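Local coordinates for protein CRISPR-associated endonuclease Cas9 (Campylobacter jejuni subsp. jejuni serotype O:2, PDB 5X2H) that cuts invading DNA at sites matched by an RNA guide in bacterial CRISPR immunity, the natural protein using one nuclease domain for each DNA strand, at residues His76-Glu81 / Asp123-Ile128; Arg276-Leu281 / Pro412-Gly417; Val810-Ile815 / Val822-Phe827. All blocks are in the same frame, centred on the assembly; numbering follows the deposited sequence.

Contact 1 of 3, residues His76-Glu81 / Asp123-Ile128. With nucleotides of chain B.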
loop_
_atom_site.group_PDB
_atom_site.type_symbol
_atom_site.label_atom_id
_atom_site.label_comp_id
_atom_site.label_asym_id
_atom_site.label_seq_id
_atom_site.Cartn_x
_atom_site.Cartn_y
_atom_site.Cartn_z
ATOM N N HIS A 76 35.137 4.526 -7.323
ATOM C CA HIS A 76 36.136 3.480 -7.517
ATOM C C HIS A 76 36.789 3.604 -8.886
ATOM O O HIS A 76 38.017 3.526 -9.007
ATOM C CB HIS A 76 35.498 2.099 -7.358
ATOM C CG HIS A 76 35.323 1.664 -5.935
ATOM N ND1 HIS A 76 36.379 1.545 -5.057
ATOM C CD2 HIS A 76 34.217 1.297 -5.247
ATOM C CE1 HIS A 76 35.929 1.131 -3.886
ATOM N NE2 HIS A 76 34.620 0.973 -3.975
ATOM N N LEU A 77 35.980 3.790 -9.932
ATOM C CA LEU A 77 36.527 3.906 -11.281
ATOM C C LEU A 77 37.413 5.137 -11.409
ATOM O O LEU A 77 38.483 5.083 -12.027
ATOM C CB LEU A 77 35.394 3.954 -12.307
ATOM C CG LEU A 77 34.455 2.748 -12.383
ATOM C CD1 LEU A 77 33.317 3.022 -13.351
ATOM C CD2 LEU A 77 35.217 1.486 -12.790
ATOM N N ILE A 78 36.981 6.257 -10.827
ATOM C CA ILE A 78 37.776 7.481 -10.861
ATOM C C ILE A 78 39.092 7.283 -10.122
ATOM O O ILE A 78 40.162 7.661 -10.616
ATOM C CB ILE A 78 36.963 8.651 -10.278
ATOM C CG1 ILE A 78 35.862 9.066 -11.256
ATOM C CG2 ILE A 78 37.869 9.823 -9.929
ATOM C CD1 ILE A 78 34.839 10.001 -10.660
ATOM N N ALA A 79 39.041 6.673 -8.935
ATOM C CA ALA A 79 40.261 6.459 -8.162
ATOM C C ALA A 79 41.208 5.497 -8.870
ATOM O O ALA A 79 42.432 5.665 -8.807
ATOM C CB ALA A 79 39.918 5.940 -6.767
ATOM N N ASN A 80 40.663 4.482 -9.545
ATOM C CA ASN A 80 41.515 3.522 -10.240
ATOM C C ASN A 80 42.106 4.124 -11.508
ATOM O O ASN A 80 43.297 3.948 -11.789
ATOM C CB ASN A 80 40.723 2.256 -10.571
ATOM C CG ASN A 80 40.274 1.506 -9.334
ATOM O OD1 ASN A 80 40.826 1.686 -8.250
ATOM N ND2 ASN A 80 39.273 0.649 -9.494
ATOM N N GLU A 81 41.291 4.840 -12.284
ATOM C CA GLU A 81 41.759 5.360 -13.564
ATOM C C GLU A 81 42.690 6.551 -13.378
ATOM O O GLU A 81 43.703 6.667 -14.077
ATOM C CB GLU A 81 40.565 5.747 -14.435
ATOM C CG GLU A 81 40.935 6.262 -15.814
ATOM C CD GLU A 81 41.358 5.156 -16.761
ATOM O OE1 GLU A 81 41.286 3.969 -16.375
ATOM O OE2 GLU A 81 41.756 5.475 -17.900
ATOM N N ASP A 123 39.398 17.908 -11.507
ATOM C CA ASP A 123 38.233 18.603 -12.043
ATOM C C ASP A 123 37.313 17.640 -12.779
ATOM O O ASP A 123 36.094 17.653 -12.578
ATOM C CB ASP A 123 38.674 19.735 -12.972
ATOM C CG ASP A 123 39.445 20.818 -12.246
ATOM O OD1 ASP A 123 39.170 21.043 -11.049
ATOM O OD2 ASP A 123 40.329 21.441 -12.876
ATOM N N PHE A 124 37.882 16.800 -13.648
ATOM C CA PHE A 124 37.078 15.818 -14.363
ATOM C C PHE A 124 36.384 14.866 -13.399
ATOM O O PHE A 124 35.266 14.412 -13.670
ATOM C CB PHE A 124 37.955 15.039 -15.347
ATOM C CG PHE A 124 37.185 14.352 -16.442
ATOM C CD1 PHE A 124 35.874 14.703 -16.717
ATOM C CD2 PHE A 124 37.775 13.349 -17.196
ATOM C CE1 PHE A 124 35.166 14.069 -17.724
ATOM C CE2 PHE A 124 37.072 12.711 -18.203
ATOM C CZ PHE A 124 35.766 13.072 -18.466
ATOM N N ALA A 125 37.025 14.561 -12.269
ATOM C CA ALA A 125 36.422 13.672 -11.282
ATOM C C ALA A 125 35.141 14.270 -10.716
ATOM O O ALA A 125 34.117 13.583 -10.605
ATOM C CB ALA A 125 37.420 13.381 -10.162
ATOM N N ARG A 126 35.180 15.554 -10.350
ATOM C CA ARG A 126 33.996 16.192 -9.784
ATOM C C ARG A 126 32.921 16.418 -10.840
ATOM O O ARG A 126 31.730 16.417 -10.515
ATOM C CB ARG A 126 34.386 17.508 -9.108
ATOM C CG ARG A 126 35.143 17.303 -7.801
ATOM C CD ARG A 126 35.618 18.609 -7.181
ATOM N NE ARG A 126 34.614 19.660 -7.294
ATOM C CZ ARG A 126 34.838 20.847 -7.841
ATOM N NH1 ARG A 126 36.042 21.151 -8.309
ATOM N NH2 ARG A 126 33.860 21.737 -7.908
ATOM N N VAL A 127 33.316 16.600 -12.101
ATOM C CA VAL A 127 32.335 16.749 -13.172
ATOM C C VAL A 127 31.530 15.467 -13.336
ATOM O O VAL A 127 30.295 15.493 -13.399
ATOM C CB VAL A 127 33.028 17.149 -14.487
ATOM C CG1 VAL A 127 32.097 16.922 -15.669
ATOM C CG2 VAL A 127 33.473 18.602 -14.434
ATOM N N ILE A 128 32.220 14.325 -13.409
ATOM C CA ILE A 128 31.540 13.043 -13.567
ATOM C C ILE A 128 30.577 12.803 -12.412
ATOM O O ILE A 128 29.425 12.399 -12.618
ATOM C CB ILE A 128 32.571 11.905 -13.686
ATOM C CG1 ILE A 128 33.376 12.042 -14.982
ATOM C CG2 ILE A 128 31.883 10.548 -13.611
ATOM C CD1 ILE A 128 34.508 11.051 -15.097
ATOM P P A B 63 31.327 -0.249 -2.778
ATOM O OP1 A B 63 32.702 -0.017 -2.272
ATOM O OP2 A B 63 30.181 0.424 -2.110
ATOM O "O5'" A B 63 31.271 0.125 -4.328
ATOM C "C5'" A B 63 30.060 -0.003 -5.065
ATOM C "C4'" A B 63 30.240 -0.845 -6.306
ATOM O "O4'" A B 63 31.443 -0.414 -6.997
ATOM C "C3'" A B 63 30.447 -2.341 -6.085
ATOM O "O3'" A B 63 29.253 -3.107 -5.960
ATOM C "C2'" A B 63 31.261 -2.762 -7.304
ATOM O "O2'" A B 63 30.420 -2.965 -8.431
ATOM C "C1'" A B 63 32.112 -1.522 -7.556
ATOM N N9 A B 63 33.448 -1.631 -6.941
ATOM C C8 A B 63 33.762 -1.955 -5.643
ATOM N N7 A B 63 35.050 -1.966 -5.399
ATOM C C5 A B 63 35.619 -1.616 -6.615
ATOM C C6 A B 63 36.951 -1.447 -7.011
ATOM N N6 A B 63 37.983 -1.616 -6.182
ATOM N N1 A B 63 37.187 -1.101 -8.296
ATOM C C2 A B 63 36.141 -0.934 -9.117
ATOM N N3 A B 63 34.841 -1.064 -8.860
ATOM C C4 A B 63 34.647 -1.406 -7.574
#

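Contact 2 of 3, residues Arg276-Leu281 / Pro412-Gly417. With nucleotides of chain C.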
loop_
_atom_site.group_PDB
_atom_site.type_symbol
_atom_site.label_atom_id
_atom_site.label_comp_id
_atom_site.label_asym_id
_atom_site.label_seq_id
_atom_site.Cartn_x
_atom_site.Cartn_y
_atom_site.Cartn_z
ATOM N N ARG A 276 -15.376 -13.661 -30.124
ATOM C CA ARG A 276 -16.151 -12.592 -30.750
ATOM C C ARG A 276 -16.898 -13.099 -31.978
ATOM O O ARG A 276 -18.073 -12.768 -32.175
ATOM C CB ARG A 276 -15.237 -11.426 -31.134
ATOM C CG ARG A 276 -14.041 -11.233 -30.222
ATOM C CD ARG A 276 -14.206 -10.063 -29.270
ATOM N NE ARG A 276 -14.467 -8.812 -29.976
ATOM C CZ ARG A 276 -15.540 -8.055 -29.775
ATOM N NH1 ARG A 276 -16.445 -8.416 -28.876
ATOM N NH2 ARG A 276 -15.703 -6.932 -30.460
ATOM N N ILE A 277 -16.235 -13.902 -32.812
ATOM C CA ILE A 277 -16.838 -14.342 -34.068
ATOM C C ILE A 277 -18.012 -15.276 -33.799
ATOM O O ILE A 277 -19.123 -15.058 -34.296
ATOM C CB ILE A 277 -15.782 -15.004 -34.970
ATOM C CG1 ILE A 277 -14.769 -13.965 -35.455
ATOM C CG2 ILE A 277 -16.447 -15.692 -36.151
ATOM C CD1 ILE A 277 -13.613 -14.557 -36.228
ATOM N N ILE A 278 -17.784 -16.329 -33.010
ATOM C CA ILE A 278 -18.847 -17.290 -32.718
ATOM C C ILE A 278 -20.017 -16.600 -32.030
ATOM O O ILE A 278 -21.184 -16.848 -32.359
ATOM C CB ILE A 278 -18.300 -18.453 -31.869
ATOM C CG1 ILE A 278 -17.250 -19.237 -32.654
ATOM C CG2 ILE A 278 -19.425 -19.370 -31.424
ATOM C CD1 ILE A 278 -16.461 -20.208 -31.806
ATOM N N ASN A 279 -19.727 -15.716 -31.072
ATOM C CA ASN A 279 -20.799 -15.026 -30.363
ATOM C C ASN A 279 -21.550 -14.065 -31.274
ATOM O O ASN A 279 -22.749 -13.843 -31.076
ATOM C CB ASN A 279 -20.240 -14.285 -29.149
ATOM C CG ASN A 279 -19.780 -15.229 -28.052
ATOM O OD1 ASN A 279 -19.847 -16.449 -28.201
ATOM N ND2 ASN A 279 -19.310 -14.667 -26.946
ATOM N N LEU A 280 -20.875 -13.489 -32.272
ATOM C CA LEU A 280 -21.569 -12.611 -33.207
ATOM C C LEU A 280 -22.476 -13.406 -34.136
ATOM O O LEU A 280 -23.608 -12.993 -34.409
ATOM C CB LEU A 280 -20.566 -11.789 -34.015
ATOM C CG LEU A 280 -21.195 -10.807 -35.009
ATOM C CD1 LEU A 280 -22.044 -9.776 -34.282
ATOM C CD2 LEU A 280 -20.132 -10.129 -35.859
ATOM N N LEU A 281 -21.994 -14.548 -34.635
ATOM C CA LEU A 281 -22.829 -15.395 -35.480
ATOM C C LEU A 281 -24.052 -15.891 -34.719
ATOM O O LEU A 281 -25.164 -15.909 -35.258
ATOM C CB LEU A 281 -22.015 -16.575 -36.013
ATOM C CG LEU A 281 -20.734 -16.244 -36.780
ATOM C CD1 LEU A 281 -20.006 -17.519 -37.183
ATOM C CD2 LEU A 281 -21.043 -15.391 -37.998
ATOM N N PRO A 412 -9.963 -26.087 -29.482
ATOM C CA PRO A 412 -10.264 -27.007 -30.595
ATOM C C PRO A 412 -11.749 -27.200 -30.834
ATOM O O PRO A 412 -12.173 -27.314 -31.991
ATOM C CB PRO A 412 -9.583 -28.313 -30.162
ATOM C CG PRO A 412 -8.499 -27.885 -29.252
ATOM C CD PRO A 412 -9.048 -26.706 -28.506
ATOM N N LEU A 413 -12.558 -27.239 -29.771
ATOM C CA LEU A 413 -13.997 -27.399 -29.953
ATOM C C LEU A 413 -14.624 -26.131 -30.519
ATOM O O LEU A 413 -15.537 -26.202 -31.350
ATOM C CB LEU A 413 -14.659 -27.781 -28.631
ATOM C CG LEU A 413 -14.180 -29.072 -27.966
ATOM C CD1 LEU A 413 -15.061 -29.403 -26.772
ATOM C CD2 LEU A 413 -14.169 -30.222 -28.959
ATOM N N MET A 414 -14.147 -24.963 -30.083
ATOM C CA MET A 414 -14.644 -23.710 -30.642
ATOM C C MET A 414 -14.205 -23.533 -32.090
ATOM O O MET A 414 -14.899 -22.872 -32.871
ATOM C CB MET A 414 -14.177 -22.528 -29.788
ATOM C CG MET A 414 -14.673 -22.566 -28.347
ATOM S SD MET A 414 -14.230 -21.098 -27.392
ATOM C CE MET A 414 -15.228 -19.846 -28.192
ATOM N N LEU A 415 -13.064 -24.117 -32.467
ATOM C CA LEU A 415 -12.666 -24.123 -33.871
ATOM C C LEU A 415 -13.705 -24.821 -34.736
ATOM O O LEU A 415 -13.911 -24.437 -35.893
ATOM C CB LEU A 415 -11.302 -24.798 -34.025
ATOM C CG LEU A 415 -10.125 -23.898 -34.404
ATOM C CD1 LEU A 415 -8.840 -24.430 -33.793
ATOM C CD2 LEU A 415 -9.997 -23.800 -35.916
ATOM N N GLU A 416 -14.376 -25.835 -34.193
ATOM C CA GLU A 416 -15.465 -26.516 -34.883
ATOM C C GLU A 416 -16.763 -25.718 -34.863
ATOM O O GLU A 416 -17.800 -26.239 -35.289
ATOM C CB GLU A 416 -15.692 -27.897 -34.263
ATOM C CG GLU A 416 -14.440 -28.758 -34.202
ATOM C CD GLU A 416 -14.585 -29.935 -33.257
ATOM O OE1 GLU A 416 -15.661 -30.079 -32.641
ATOM O OE2 GLU A 416 -13.618 -30.716 -33.129
ATOM N N GLY A 417 -16.734 -24.481 -34.374
ATOM C CA GLY A 417 -17.908 -23.634 -34.355
ATOM C C GLY A 417 -18.738 -23.700 -33.095
ATOM O O GLY A 417 -19.847 -23.154 -33.077
ATOM P P DT C 26 -25.991 -12.377 -27.682
ATOM O OP1 DT C 26 -27.038 -12.597 -28.703
ATOM O OP2 DT C 26 -26.347 -11.796 -26.367
ATOM O "O5'" DT C 26 -25.227 -13.751 -27.399
ATOM C "C5'" DT C 26 -24.428 -14.334 -28.415
ATOM C "C4'" DT C 26 -23.642 -15.510 -27.869
ATOM O "O4'" DT C 26 -22.597 -15.030 -26.992
ATOM C "C3'" DT C 26 -24.453 -16.468 -27.020
ATOM O "O3'" DT C 26 -25.084 -17.423 -27.850
ATOM C "C2'" DT C 26 -23.384 -17.106 -26.139
ATOM C "C1'" DT C 26 -22.399 -15.950 -25.931
ATOM N N1 DT C 26 -22.576 -15.228 -24.638
ATOM C C2 DT C 26 -21.976 -15.721 -23.504
ATOM O O2 DT C 26 -21.304 -16.736 -23.493
ATOM N N3 DT C 26 -22.193 -14.978 -22.372
ATOM C C4 DT C 26 -22.936 -13.815 -22.266
ATOM O O4 DT C 26 -23.077 -13.220 -21.202
ATOM C C5 DT C 26 -23.536 -13.352 -23.495
ATOM C C7 DT C 26 -24.364 -12.102 -23.505
ATOM C C6 DT C 26 -23.327 -14.071 -24.607
#

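Contact 3 of 3, residues Val810-Ile815 / Val822-Phe827. With nucleotides of chain B.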
loop_
_atom_site.group_PDB
_atom_site.type_symbol
_atom_site.label_atom_id
_atom_site.label_comp_id
_atom_site.label_asym_id
_atom_site.label_seq_id
_atom_site.Cartn_x
_atom_site.Cartn_y
_atom_site.Cartn_z
ATOM N N VAL A 810 -8.284 3.584 41.989
ATOM C CA VAL A 810 -8.387 2.298 41.305
ATOM C C VAL A 810 -7.748 2.441 39.930
ATOM O O VAL A 810 -8.003 3.422 39.222
ATOM C CB VAL A 810 -9.850 1.828 41.180
ATOM C CG1 VAL A 810 -9.949 0.605 40.274
ATOM C CG2 VAL A 810 -10.429 1.525 42.551
ATOM N N PHE A 811 -6.912 1.472 39.558
ATOM C CA PHE A 811 -6.236 1.489 38.258
ATOM C C PHE A 811 -5.939 0.029 37.906
ATOM O O PHE A 811 -4.897 -0.512 38.283
ATOM C CB PHE A 811 -4.972 2.336 38.299
ATOM C CG PHE A 811 -4.446 2.718 36.943
ATOM C CD1 PHE A 811 -5.150 2.402 35.793
ATOM C CD2 PHE A 811 -3.238 3.387 36.817
ATOM C CE1 PHE A 811 -4.662 2.751 34.543
ATOM C CE2 PHE A 811 -2.746 3.740 35.568
ATOM C CZ PHE A 811 -3.460 3.422 34.431
ATOM N N GLU A 812 -6.875 -0.597 37.189
ATOM C CA GLU A 812 -6.826 -2.022 36.893
ATOM C C GLU A 812 -7.025 -2.248 35.402
ATOM O O GLU A 812 -7.740 -1.498 34.735
ATOM C CB GLU A 812 -7.900 -2.793 37.674
ATOM C CG GLU A 812 -7.919 -2.524 39.174
ATOM C CD GLU A 812 -7.055 -3.492 39.958
ATOM O OE1 GLU A 812 -6.712 -4.565 39.416
ATOM O OE2 GLU A 812 -6.721 -3.180 41.122
ATOM N N LYS A 813 -6.399 -3.302 34.884
ATOM C CA LYS A 813 -6.488 -3.641 33.470
ATOM C C LYS A 813 -7.514 -4.746 33.257
ATOM O O LYS A 813 -7.592 -5.696 34.040
ATOM C CB LYS A 813 -5.127 -4.076 32.917
ATOM C CG LYS A 813 -5.138 -4.404 31.421
ATOM C CD LYS A 813 -3.790 -4.922 30.933
ATOM C CE LYS A 813 -3.791 -5.096 29.420
ATOM N NZ LYS A 813 -2.479 -5.584 28.897
ATOM N N TYR A 814 -8.308 -4.606 32.199
ATOM C CA TYR A 814 -9.285 -5.607 31.797
ATOM C C TYR A 814 -9.076 -5.949 30.326
ATOM O O TYR A 814 -8.258 -5.337 29.632
ATOM C CB TYR A 814 -10.719 -5.121 32.037
ATOM C CG TYR A 814 -11.167 -5.225 33.476
ATOM C CD1 TYR A 814 -10.629 -4.400 34.456
ATOM C CD2 TYR A 814 -12.137 -6.143 33.854
ATOM C CE1 TYR A 814 -11.040 -4.495 35.775
ATOM C CE2 TYR A 814 -12.554 -6.245 35.167
ATOM C CZ TYR A 814 -12.002 -5.421 36.123
ATOM O OH TYR A 814 -12.418 -5.522 37.432
ATOM N N ILE A 815 -9.831 -6.938 29.854
ATOM C CA ILE A 815 -9.721 -7.439 28.488
ATOM C C ILE A 815 -11.121 -7.559 27.900
ATOM O O ILE A 815 -12.019 -8.126 28.535
ATOM C CB ILE A 815 -8.998 -8.799 28.440
ATOM C CG1 ILE A 815 -7.557 -8.661 28.936
ATOM C CG2 ILE A 815 -9.031 -9.379 27.035
ATOM C CD1 ILE A 815 -6.700 -7.777 28.065
ATOM N N VAL A 822 -16.323 -8.539 28.992
ATOM C CA VAL A 822 -15.265 -7.891 29.758
ATOM C C VAL A 822 -14.743 -8.883 30.786
ATOM O O VAL A 822 -15.511 -9.412 31.598
ATOM C CB VAL A 822 -15.763 -6.603 30.431
ATOM C CG1 VAL A 822 -14.713 -6.066 31.397
ATOM C CG2 VAL A 822 -16.114 -5.566 29.377
ATOM N N THR A 823 -13.438 -9.128 30.754
ATOM C CA THR A 823 -12.785 -10.063 31.656
ATOM C C THR A 823 -11.613 -9.368 32.333
ATOM O O THR A 823 -10.860 -8.634 31.687
ATOM C CB THR A 823 -12.295 -11.309 30.904
ATOM O OG1 THR A 823 -13.417 -11.986 30.326
ATOM C CG2 THR A 823 -11.564 -12.258 31.843
ATOM N N LYS A 824 -11.472 -9.592 33.637
ATOM C CA LYS A 824 -10.334 -9.049 34.361
ATOM C C LYS A 824 -9.040 -9.635 33.810
ATOM O O LYS A 824 -8.932 -10.846 33.598
ATOM C CB LYS A 824 -10.465 -9.343 35.856
ATOM C CG LYS A 824 -9.446 -8.611 36.709
ATOM C CD LYS A 824 -9.915 -8.494 38.148
ATOM C CE LYS A 824 -9.008 -7.572 38.944
ATOM N NZ LYS A 824 -8.868 -6.245 38.282
ATOM N N ALA A 825 -8.063 -8.768 33.563
ATOM C CA ALA A 825 -6.793 -9.202 32.993
ATOM C C ALA A 825 -5.969 -9.901 34.066
ATOM O O ALA A 825 -5.569 -9.281 35.056
ATOM C CB ALA A 825 -6.037 -8.010 32.413
ATOM N N GLU A 826 -5.725 -11.196 33.878
ATOM C CA GLU A 826 -4.817 -11.913 34.760
ATOM C C GLU A 826 -3.422 -11.306 34.669
ATOM O O GLU A 826 -3.041 -10.724 33.649
ATOM C CB GLU A 826 -4.776 -13.397 34.392
ATOM C CG GLU A 826 -6.110 -14.109 34.545
ATOM C CD GLU A 826 -6.076 -15.534 34.024
ATOM O OE1 GLU A 826 -5.037 -15.937 33.460
ATOM O OE2 GLU A 826 -7.092 -16.249 34.176
ATOM N N PHE A 827 -2.659 -11.436 35.750
ATOM C CA PHE A 827 -1.327 -10.850 35.777
ATOM C C PHE A 827 -0.418 -11.550 34.777
ATOM O O PHE A 827 -0.326 -12.780 34.756
ATOM C CB PHE A 827 -0.716 -10.930 37.174
ATOM C CG PHE A 827 0.726 -10.498 37.219
ATOM C CD1 PHE A 827 1.060 -9.154 37.230
ATOM C CD2 PHE A 827 1.746 -11.436 37.235
ATOM C CE1 PHE A 827 2.384 -8.752 37.264
ATOM C CE2 PHE A 827 3.071 -11.042 37.267
ATOM C CZ PHE A 827 3.390 -9.698 37.284
ATOM P P A B 76 -5.813 -17.887 25.449
ATOM O OP1 A B 76 -4.585 -17.527 26.204
ATOM O OP2 A B 76 -6.169 -19.315 25.252
ATOM O "O5'" A B 76 -7.042 -17.163 26.154
ATOM C "C5'" A B 76 -7.272 -15.775 25.965
ATOM C "C4'" A B 76 -8.371 -15.274 26.866
ATOM O "O4'" A B 76 -7.877 -15.151 28.217
ATOM C "C3'" A B 76 -8.938 -13.901 26.533
ATOM O "O3'" A B 76 -9.932 -14.005 25.521
ATOM C "C2'" A B 76 -9.462 -13.394 27.883
ATOM O "O2'" A B 76 -10.809 -13.792 28.092
ATOM C "C1'" A B 76 -8.569 -14.129 28.893
ATOM N N9 A B 76 -7.596 -13.267 29.593
ATOM C C8 A B 76 -7.562 -13.040 30.948
ATOM N N7 A B 76 -6.593 -12.252 31.334
ATOM C C5 A B 76 -5.933 -11.943 30.153
ATOM C C6 A B 76 -4.811 -11.142 29.887
ATOM N N6 A B 76 -4.134 -10.484 30.831
ATOM N N1 A B 76 -4.402 -11.038 28.605
ATOM C C2 A B 76 -5.082 -11.697 27.659
ATOM N N3 A B 76 -6.152 -12.480 27.784
ATOM C C4 A B 76 -6.534 -12.565 29.070
ATOM P P C B 77 -10.834 -12.755 25.052
ATOM O OP1 C B 77 -11.741 -12.328 26.147
ATOM O OP2 C B 77 -11.418 -13.124 23.738
ATOM O "O5'" C B 77 -9.784 -11.595 24.777
ATOM C "C5'" C B 77 -9.173 -11.447 23.506
ATOM C "C4'" C B 77 -8.047 -10.454 23.581
ATOM O "O4'" C B 77 -7.083 -10.894 24.561
ATOM C "C3'" C B 77 -7.233 -10.244 22.314
ATOM O "O3'" C B 77 -7.863 -9.310 21.454
ATOM C "C2'" C B 77 -5.888 -9.749 22.844
ATOM O "O2'" C B 77 -5.919 -8.344 23.042
ATOM C "C1'" C B 77 -5.803 -10.423 24.219
ATOM N N1 C B 77 -4.840 -11.545 24.292
ATOM C C2 C B 77 -3.494 -11.240 24.503
ATOM O O2 C B 77 -3.154 -10.049 24.582
ATOM N N3 C B 77 -2.598 -12.245 24.603
ATOM C C4 C B 77 -3.010 -13.510 24.518
ATOM N N4 C B 77 -2.085 -14.467 24.620
ATOM C C5 C B 77 -4.380 -13.851 24.313
ATOM C C6 C B 77 -5.256 -12.844 24.217
#

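Contact 1 of 3, residues His76-Glu81 / Asp123-Ile128
Ile-78 meets Ala-125 and Ile-128 where the arginine-rich bridge helix of Cas9, helix 51-82, packs against helix 121-133. The tight part is small and wholly apolar. CG2 of Ile-78 rests on CB of Ala-125 at 3.6 Å. The small alanine lets the backbones come close: Ile-78 CA and Ala-125 CA are 6.4 Å apart. With CG1 anti to its own carbonyl carbon (chi1 -72°), the longer branch of Ile-78 runs past the alanine, and CD1 ends 3.7 Å from Ala-125 O and 4.2 Å from Ile-128 CG2. No hydrogen bond links the two segments; they meet through van der Waals packing.

Around the helix from this buried patch, the bridge helix turns a more exposed, polar side to adenosine A63 of chain B. His-76 and Asn-80, one turn apart, grip the nucleotide at two ends. NE2 of His-76 gives a nearly straight bond to phosphate oxygen OP1 (2.7 Å, 165°), while the base lies over one imidazole face, its N7 3.3 Å above the ring centre. ND2 of Asn-80 reaches N1 of the adenine at 3.0 Å with a more bent geometry (136°). Phosphate and base are thus both tied to one helix face. Tyr-86 also stacks with the His-76 ring.

The apolar patch continues into helix 226-236, whose Phe-228 and Val-232 touch Ile-128, and into helix 203-219, where Phe-214 meets the Phe-124 ring edge-to-face; helix 107-113 adds Leu-110 against Val-127.

Contact 2 of 3, residues Arg276-Leu281 / Pro412-Gly417
Ile-278 on helix 266-288 pushes its longer branch against Met-414 on helix 404-415: a helix-helix packing contact in the alpha-helical recognition (REC) lobe of Cas9. Followed outward, Ile-278 starts with a CB directed at the other segment but touching none of it. CG2, anti to the backbone N, comes only to a loose 4.2 Å from Gly-417 O. CG1 carries the chain on, and CD1 does the real packing, lying 3.3 Å from Met-414 O and 3.8 Å from Met-414 CB.

The methionine answers from two places. Its chain leaves the backbone extended, then turns at the sulfur (chi3 68°), which brings the terminal CE of Met-414 back to Ile-278 CD1, also at 3.8 Å. Root and tip of the methionine thus both touch the isoleucine methyl, from much the same side. Met-414 O, beside that methyl, accepts a hydrogen bond from Gly-417 N (2.9 Å), a bond of the turn that leads into Gly-417. Gly-417 takes up a left-handed backbone conformation (phi 92°) in which a side chain would strike the preceding carbonyl. Leu-297 and Lys-419 also lie against Ile-278, and Phe-271, Leu-274 and Thr-275 of helix 266-288 against Met-414.

The next residue, Asn-279, looks instead to nucleic acid, packing on an RNA adenine and a DNA thymine, consistent with helix 266-288 bordering the guide-target duplex. Sugar oxygen O4' of DT26 of chain C sits over the face of its amide, 3.0 Å from Asn-279 CG and 3.3 Å from each of OD1 and ND2.

Contact 3 of 3, residues Val810-Ile815 / Val822-Phe827
Ile-815 and Thr-823 form the hydrogen-bonded pair of a beta hairpin, strands 810-816 and 822-824, in the C-terminal, PAM-interacting region of Cas9. Backbone bonds come first: Ile-815 N to Thr-823 O at 2.7 Å, Thr-823 N to Ile-815 O at 2.8 Å and, past the non-hydrogen-bonded pair Tyr-814 and Lys-824, Ala-825 N to Lys-813 O at 3.1 Å.

The charged interaction is a salt bridge. Lys-824 bends at its last torsion (chi4 54°), swinging NZ to Glu-812 OE1 at 3.0 Å, above the carboxylate plane by 46°. On the way there the lysine chain crosses Tyr-814, with CG over the ring face near its rim. A crystal neighbour also touches this lysine.

Apolar contacts fall on both sides. Beside Tyr-814, Val-822 CG1 approaches ring atom CD2 at 3.6 Å. On the face shared by Ile-815 and Thr-823, Ile-815 CG1 lies 3.9 Å from Ala-825 CB, and the stem of Lys-813 flanks the same methyl before its NZ goes on to Ser-738 O.

The hydrogen bonds to nucleic acid come from the chain just beyond strand 822-824. Glu-826 N donates to N7 of adenosine A76 of chain B (2.9 Å, 160°), and the base's N6 returns a weak bond to Glu-826 O, so the backbone reads the Hoogsteen edge of the adenine. Within strand 810-816, Ile-815 CG2 comes 3.3 Å from O5' of C77 of chain B.

Strand 822-824 is an edge strand, within this chain, of an antiparallel sheet; strand 810-816 lies between it and strand 744-748, with Tyr-814 backbone-bonded to Leu-744. Tyr-814 also meets Phe-757 edge-to-face, and Phe-811 packs likewise on Phe-695 and on Phe-737 of strand 733-740.

The three contacts share no element of secondary structure and lie far apart, their centres 65 to 69 Å from one another. Contacts 1 and 2 are buried helix-helix patches of similar size, each without a hydrogen bond between its segments and each carried by one isoleucine. Contact 3 lies at the surface, buries about three times the area, and relies on backbone bonds and a salt bridge. All three stand beside nucleic acid but meet it differently: contact 1 through polar side chains on a nucleotide of chain B, contact 2 by packing on a DNA sugar of chain C, contact 3 through backbone groups on a base of chain B.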